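Local coordinates for putative histidine protein kinase (Rhodobacter sphaeroides, PDB 3KYJ) that probably autophosphorylates on a histidine and passes the phosphate to response regulators, relaying chemoreceptor signals to the flagellar motor, represented here by its histidine phosphotransfer (Hpt) domain, at residues G62-V65 and V66-R69; E117-G120 and S121-L124. All coordinates share one frame; numbering follows the deposited sequence.

Overall arrangement
The chain is built almost wholly of helices. Following helix 40-60, which carries the predicted phosphohistidine His52, a Schellman motif turns the backbone at Gly62, and interaction 1 forms the first turn of helix 64-82. Helix 89-112 and a loop come next, before interaction 2 joins residues 117-120 to the start of helix 122-135. Interaction 1 closes a turn of helix and interaction 2 the irregular turn before the last helix; the two follow in series, neither nesting nor crossing. Their centres lie about 12 Å apart, yet they touch: Arg69 NE approaches Ser121 OG to 2.7 Å in a probable hydrogen bond, tying the start of the last helix to helix 64-82.

Interaction 1: residues G62-V65 and V66-R69; sequences GLSV and VESR
Val65, Ser68 and Arg69 carry a local contact within the first turn of helix 64-82 of the Hpt domain, just after the Schellman motif with Gly62 as its C-prime residue ends the preceding helix. Leu63 occupies the N-cap position, and its carbonyl O receives Glu67 N at 2.9 Å in a nearly straight bond (N-H...O 168°). Ser64 O takes Ser68 N in a more bent bond. At the start of the helix, the backbone N atoms of Val65 and Val66 are held by the carboxylate of Asp115 from the loop after helix 89-112.

Leu63 and Val66 meet through their CB atoms and face the interior, where Val66 packs on Phe54 and Met105. On the flank, in one of the two conformers of Ser64, a water joins Ser64 OG to Glu67 OE1; Glu67 OE2 forms a salt bridge with Arg59 of helix 40-60.

The side chains of Val65 and Arg69 run alongside each other. With CG1 anti to the backbone N (chi1 170°), Val65 places that methyl over the centre of one guanidinium face, 3.8 Å above its plane, while the bend of Arg69 at chi2 accompanies an approach of CD to 3.3 Å from Val65 O. Arg69 NE bonds to Ser121 OG and NH2 weakly to Gly118 O, both from the segment leading into helix 122-135. Ser68 holds NH1: its OG accepts Arg69 NH1 at 3.0 Å and donates to Val65 O at 2.7 Å, the hydroxyl lying 18° out of the carbonyl plane.

Interaction 2: residues E117-G120 and S121-L124; sequences EGTG and SEAL
Ser121, Glu122 and Gly120 bury the most surface where the irregular turn 118-120 runs into helix 122-135, the last helix of the chain, which packs on helix 89-112 of the Hpt bundle. Residues 118-120 have helical backbone angles without the regular bonding, and Ser121 stands at the N-cap position, although its side chain makes no capping bond.

The turn is held by bonds between residues three apart. Ser121 N donates to Gly118 O at 3.1 Å, and Glu122 N to Thr119 O at 3.3 Å. The second bond is straight at its hydrogen (170°), but its donor stands 66° above the carbonyl plane and not on a lone pair.

Ser121 is the buried member of the group, resting on Thr101 and Met105 of helix 89-112. Its OG sits between the backbone N and the carbonyl carbon (chi1 57°), which turns it back over the preceding turn to lie 3.2 Å from Gly118 O. The same hydroxyl receives Arg69 NE from helix 64-82, and a water links it to Glu117 O; several partners thus surround this one oxygen.

Glu122 lies on the exposed side. Its CG passes alongside the carbonyl oxygens of Gly118 and Thr119, and the extended chain carries OE2 to 3.7 Å from Thr119 CA, a van der Waals approach rather than a polar bond.

Gly120 contributes through its carbonyl, and waters carry the bonding on into the helix. One receives Ala123 N and donates to Thr119 O, with a weak bond to Gly120 O. Another donates to Gly120 O at 3.0 Å and accepts Leu124 N, also at 3.0 Å.

Interaction 1: residues G62-V65 and V66-R69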
loop_
_atom_site.group_PDB
_atom_site.type_symbol
_atom_site.label_atom_id
_atom_site.label_comp_id
_atom_site.label_asym_id
_atom_site.label_seq_id
_atom_site.Cartn_x
_atom_site.Cartn_y
_atom_site.Cartn_z
ATOM N N GLY A 62 12.538 0.862 0.305
ATOM C CA GLY A 62 13.431 1.004 -0.828
ATOM C C GLY A 62 14.046 -0.297 -1.301
ATOM O O GLY A 62 15.131 -0.290 -1.889
ATOM N N LEU A 63 13.358 -1.414 -1.081
ATOM C CA LEU A 63 13.901 -2.736 -1.409
ATOM C C LEU A 63 13.458 -3.074 -2.826
ATOM O O LEU A 63 12.589 -3.907 -3.039
ATOM C CB LEU A 63 13.448 -3.773 -0.378
ATOM C CG LEU A 63 13.666 -3.375 1.081
ATOM C CD1 LEU A 63 13.103 -4.414 2.049
ATOM C CD2 LEU A 63 15.151 -3.132 1.339
ATOM N N SER A 64 14.103 -2.435 -3.795
ATOM C CA SER A 64 13.653 -2.478 -5.185
ATOM C C SER A 64 13.726 -3.877 -5.822
ATOM O O SER A 64 12.892 -4.194 -6.672
ATOM C CB SER A 64 14.439 -1.470 -6.047
ATOM O OG SER A 64 14.231 -0.112 -5.645
ATOM N N VAL A 65 14.673 -4.714 -5.411
ATOM C CA VAL A 65 14.748 -6.055 -5.995
ATOM C C VAL A 65 13.564 -6.853 -5.451
ATOM O O VAL A 65 12.836 -7.464 -6.212
ATOM C CB VAL A 65 16.092 -6.760 -5.717
ATOM C CG1 VAL A 65 16.032 -8.260 -6.148
ATOM C CG2 VAL A 65 17.230 -6.048 -6.473
ATOM N N VAL A 66 13.347 -6.820 -4.142
ATOM C CA VAL A 66 12.165 -7.505 -3.573
ATOM C C VAL A 66 10.867 -7.000 -4.245
ATOM O O VAL A 66 10.020 -7.788 -4.687
ATOM C CB VAL A 66 12.061 -7.342 -2.034
ATOM C CG1 VAL A 66 10.752 -7.937 -1.537
ATOM C CG2 VAL A 66 13.197 -8.004 -1.301
ATOM N N GLU A 67 10.747 -5.682 -4.343
ATOM C CA GLU A 67 9.595 -5.042 -4.945
ATOM C C GLU A 67 9.347 -5.570 -6.352
ATOM O O GLU A 67 8.220 -5.847 -6.718
ATOM C CB GLU A 67 9.786 -3.532 -4.959
ATOM C CG GLU A 67 8.591 -2.757 -5.490
ATOM C CD GLU A 67 8.838 -1.274 -5.594
ATOM O OE1 GLU A 67 9.887 -0.794 -5.139
ATOM O OE2 GLU A 67 7.990 -0.582 -6.156
ATOM N N SER A 68 10.408 -5.724 -7.140
ATOM C CA SER A 68 10.236 -6.116 -8.544
ATOM C C SER A 68 9.675 -7.538 -8.686
ATOM O O SER A 68 8.959 -7.819 -9.649
ATOM C CB SER A 68 11.573 -6.000 -9.295
ATOM O OG SER A 68 12.551 -6.933 -8.841
ATOM N N ARG A 69 9.989 -8.423 -7.748
ATOM C CA ARG A 69 9.428 -9.789 -7.799
ATOM C C ARG A 69 7.935 -9.747 -7.451
ATOM O O ARG A 69 7.104 -10.369 -8.119
ATOM C CB ARG A 69 10.150 -10.736 -6.852
ATOM C CG ARG A 69 11.438 -11.374 -7.422
ATOM C CD ARG A 69 12.472 -10.331 -7.777
ATOM N NE ARG A 69 13.723 -10.945 -8.199
ATOM C CZ ARG A 69 14.602 -10.363 -9.019
ATOM N NH1 ARG A 69 14.349 -9.207 -9.615
ATOM N NH2 ARG A 69 15.718 -11.012 -9.305
HETATM O O HOH W 1 11.850 0.210 -4.034
#

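Interaction 2: residues E117-G120 and S121-L124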
loop_
_atom_site.group_PDB
_atom_site.type_symbol
_atom_site.label_atom_id
_atom_site.label_comp_id
_atom_site.label_asym_id
_atom_site.label_seq_id
_atom_site.Cartn_x
_atom_site.Cartn_y
_atom_site.Cartn_z
ATOM N N GLU A 117 20.179 -9.701 -2.981
ATOM C CA GLU A 117 20.737 -9.950 -4.282
ATOM C C GLU A 117 19.770 -10.778 -5.098
ATOM O O GLU A 117 19.232 -11.836 -4.652
ATOM C CB GLU A 117 22.068 -10.692 -4.179
ATOM C CG GLU A 117 23.196 -9.876 -3.560
ATOM C CD GLU A 117 23.542 -8.633 -4.361
ATOM O OE1 GLU A 117 23.379 -8.647 -5.599
ATOM O OE2 GLU A 117 23.994 -7.639 -3.753
ATOM N N GLY A 118 19.565 -10.277 -6.304
ATOM C CA GLY A 118 18.576 -10.812 -7.209
ATOM C C GLY A 118 18.894 -12.154 -7.817
ATOM O O GLY A 118 17.997 -12.769 -8.367
ATOM N N THR A 119 20.141 -12.607 -7.731
ATOM C CA THR A 119 20.564 -13.818 -8.434
ATOM C C THR A 119 19.695 -15.051 -8.182
ATOM O O THR A 119 19.309 -15.769 -9.114
ATOM C CB THR A 119 21.972 -14.186 -8.029
ATOM O OG1 THR A 119 22.775 -13.007 -8.061
ATOM C CG2 THR A 119 22.522 -15.243 -8.966
ATOM N N GLY A 120 19.382 -15.303 -6.915
ATOM C CA GLY A 120 18.645 -16.492 -6.537
ATOM C C GLY A 120 17.235 -16.558 -7.109
ATOM O O GLY A 120 16.663 -17.646 -7.252
ATOM N N SER A 121 16.675 -15.402 -7.456
ATOM C CA SER A 121 15.295 -15.328 -7.932
ATOM C C SER A 121 15.169 -14.984 -9.426
ATOM O O SER A 121 14.078 -14.731 -9.926
ATOM C CB SER A 121 14.472 -14.352 -7.063
ATOM O OG SER A 121 15.060 -13.055 -7.048
ATOM N N GLU A 122 16.281 -15.029 -10.161
ATOM C CA GLU A 122 16.207 -14.767 -11.595
ATOM C C GLU A 122 15.339 -15.822 -12.303
ATOM O O GLU A 122 14.630 -15.505 -13.255
ATOM C CB GLU A 122 17.610 -14.760 -12.224
ATOM C CG GLU A 122 18.397 -13.497 -11.957
ATOM C CD GLU A 122 19.813 -13.541 -12.523
ATOM O OE1 GLU A 122 20.068 -14.241 -13.528
ATOM O OE2 GLU A 122 20.652 -12.836 -11.965
ATOM N N ALA A 123 15.382 -17.065 -11.840
ATOM C CA ALA A 123 14.560 -18.113 -12.462
ATOM C C ALA A 123 13.069 -17.818 -12.302
ATOM O O ALA A 123 12.288 -17.962 -13.239
ATOM C CB ALA A 123 14.894 -19.473 -11.865
ATOM N N LEU A 124 12.688 -17.383 -11.111
ATOM C CA LEU A 124 11.305 -17.023 -10.864
ATOM C C LEU A 124 10.906 -15.903 -11.803
ATOM O O LEU A 124 9.806 -15.917 -12.359
ATOM C CB LEU A 124 11.121 -16.586 -9.416
ATOM C CG LEU A 124 9.773 -15.909 -9.130
ATOM C CD1 LEU A 124 8.596 -16.874 -9.337
ATOM C CD2 LEU A 124 9.761 -15.346 -7.715
HETATM O O HOH W 2 16.716 -13.148 -4.919
HETATM O O HOH W 3 17.722 -17.974 -10.172
HETATM O O HOH W 4 14.376 -18.477 -8.941
#